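Local coordinates for protein snaclec rhodocytin subunit alpha (PDB 3BX4) that triggers platelet aggregation as a snake venom toxin by binding the platelet receptor CLEC1B (CLEC2), which leads to Syk and PLC-gamma-2 activation, at residues 52-55 / 56-60. Sequence-based numbering, arbitrary orientation.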
loop_
_atom_site.group_PDB
_atom_site.type_symbol
_atom_site.label_atom_id
_atom_site.label_comp_id
_atom_site.label_asym_id
_atom_site.label_seq_id
_atom_site.Cartn_x
_atom_site.Cartn_y
_atom_site.Cartn_z
ATOM N N ASP C 52 -24.710 -2.728 13.943
ATOM C CA ASP C 52 -25.766 -1.780 14.368
ATOM C C ASP C 52 -25.184 -0.611 15.146
ATOM O O ASP C 52 -25.587 0.539 14.977
ATOM C CB ASP C 52 -26.806 -2.458 15.280
ATOM C CG ASP C 52 -27.727 -3.437 14.546
ATOM O OD1 ASP C 52 -27.765 -3.488 13.287
ATOM O OD2 ASP C 52 -28.458 -4.194 15.310
ATOM N N PHE C 53 -24.241 -0.931 16.028
ATOM C CA PHE C 53 -23.682 0.033 16.928
ATOM C C PHE C 53 -22.904 1.066 16.094
ATOM O O PHE C 53 -23.078 2.280 16.299
ATOM C CB PHE C 53 -22.717 -0.595 17.964
ATOM C CG PHE C 53 -22.030 0.452 18.778
ATOM C CD1 PHE C 53 -22.720 1.127 19.803
ATOM C CD2 PHE C 53 -20.702 0.861 18.464
ATOM C CE1 PHE C 53 -22.103 2.149 20.567
ATOM C CE2 PHE C 53 -20.122 1.978 19.239
ATOM C CZ PHE C 53 -20.814 2.536 20.283
ATOM N N VAL C 54 -22.029 0.578 15.217
ATOM C CA VAL C 54 -21.189 1.511 14.420
ATOM C C VAL C 54 -22.081 2.410 13.523
ATOM O O VAL C 54 -21.826 3.610 13.400
ATOM C CB VAL C 54 -20.079 0.831 13.648
ATOM C CG1 VAL C 54 -19.306 1.863 12.691
ATOM C CG2 VAL C 54 -19.090 0.171 14.642
ATOM N N SER C 55 -23.120 1.832 12.926
ATOM C CA SER C 55 -24.046 2.637 12.101
ATOM C C SER C 55 -24.677 3.755 12.948
ATOM O O SER C 55 -24.738 4.939 12.540
ATOM C CB SER C 55 -25.095 1.723 11.459
ATOM O OG SER C 55 -26.049 2.525 10.785
ATOM N N TRP C 56 -25.145 3.398 14.154
ATOM C CA TRP C 56 -25.744 4.344 15.107
ATOM C C TRP C 56 -24.758 5.454 15.521
ATOM O O TRP C 56 -25.078 6.664 15.545
ATOM C CB TRP C 56 -26.196 3.551 16.364
ATOM C CG TRP C 56 -26.714 4.443 17.467
ATOM C CD1 TRP C 56 -27.950 5.049 17.545
ATOM C CD2 TRP C 56 -25.991 4.856 18.626
ATOM N NE1 TRP C 56 -28.027 5.794 18.699
ATOM C CE2 TRP C 56 -26.847 5.685 19.388
ATOM C CE3 TRP C 56 -24.696 4.574 19.113
ATOM C CZ2 TRP C 56 -26.459 6.247 20.625
ATOM C CZ3 TRP C 56 -24.284 5.145 20.337
ATOM C CH2 TRP C 56 -25.174 5.971 21.084
ATOM N N LEU C 57 -23.508 5.064 15.772
ATOM C CA LEU C 57 -22.470 5.967 16.244
ATOM C C LEU C 57 -22.260 7.026 15.146
ATOM O O LEU C 57 -22.085 8.152 15.459
ATOM C CB LEU C 57 -21.157 5.188 16.469
ATOM C CG LEU C 57 -19.994 5.984 17.133
ATOM C CD1 LEU C 57 -20.162 6.144 18.630
ATOM C CD2 LEU C 57 -18.698 5.264 16.795
ATOM N N ILE C 58 -22.242 6.620 13.889
ATOM C CA ILE C 58 -21.953 7.547 12.776
ATOM C C ILE C 58 -23.178 8.461 12.676
ATOM O O ILE C 58 -23.047 9.700 12.491
ATOM C CB ILE C 58 -21.731 6.795 11.468
ATOM C CG1 ILE C 58 -20.407 5.983 11.525
ATOM C CG2 ILE C 58 -21.798 7.778 10.294
ATOM C CD1 ILE C 58 -20.234 4.975 10.402
ATOM N N SER C 59 -24.346 7.857 12.822
ATOM C CA SER C 59 -25.607 8.611 12.780
ATOM C C SER C 59 -25.733 9.637 13.911
ATOM O O SER C 59 -26.403 10.664 13.727
ATOM C CB SER C 59 -26.772 7.629 12.726
ATOM O OG SER C 59 -26.716 7.020 11.420
ATOM N N GLN C 60 -25.057 9.425 15.041
ATOM C CA GLN C 60 -25.031 10.367 16.172
ATOM C C GLN C 60 -24.141 11.618 15.952
ATOM O O GLN C 60 -24.219 12.595 16.709
ATOM C CB GLN C 60 -24.532 9.639 17.411
ATOM C CG GLN C 60 -25.554 8.686 18.005
ATOM C CD GLN C 60 -26.602 9.405 18.841
ATOM O OE1 GLN C 60 -26.298 9.961 19.913
ATOM N NE2 GLN C 60 -27.840 9.378 18.363
#
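F53 and W56, three residues apart on helix 48-59 of the C-type lectin fold, bring their rings together. F53 CE1 lies 3.7 Å from W56 CZ3. The ring planes are inclined at 43°, an oblique pairing. With CG anti to the backbone N in both residues, and the residues three apart on the helix, the two rings end up side by side. Q60 CG packs over one face of the indole, toward its rim.

Two further apolar pairs lie one turn apart. F53 CZ lies 4.0 Å from L57 CD1. V54 CG1 lies 4.0 Å from I58 CD1. V54, L57 and I58 are buried. V54 and I58 pack on L109 of strand 106-110, and L57 and I58 on V130 of strand 127-133. F53 also stacks on Y12.

The backbone bonds are those of an alpha-helix. W56 N, L57 N and I58 N donate to D52 O, F53 O and V54 O. S55 O takes two bonds from S59: N at 3.0 Å and OG at 3.1 Å. They arrive from opposite faces of the carbonyl plane, with OG 36° out of it. S59 OG sits beside its own backbone N (chi1 -70°), which turns it back toward the carbonyl of S55.

The polar ends of D52 and S55 bond outside the two segments: D52 OD1 forms a salt bridge with R116, and S55 OG bonds to G114 O. This part of the helix is amphipathic. Its aliphatic side seats the helix on the sheet, S55 and D52 tie it to the loop of G114 and R116, and the S59 hydroxyl adds a second bond to the S55 carbonyl.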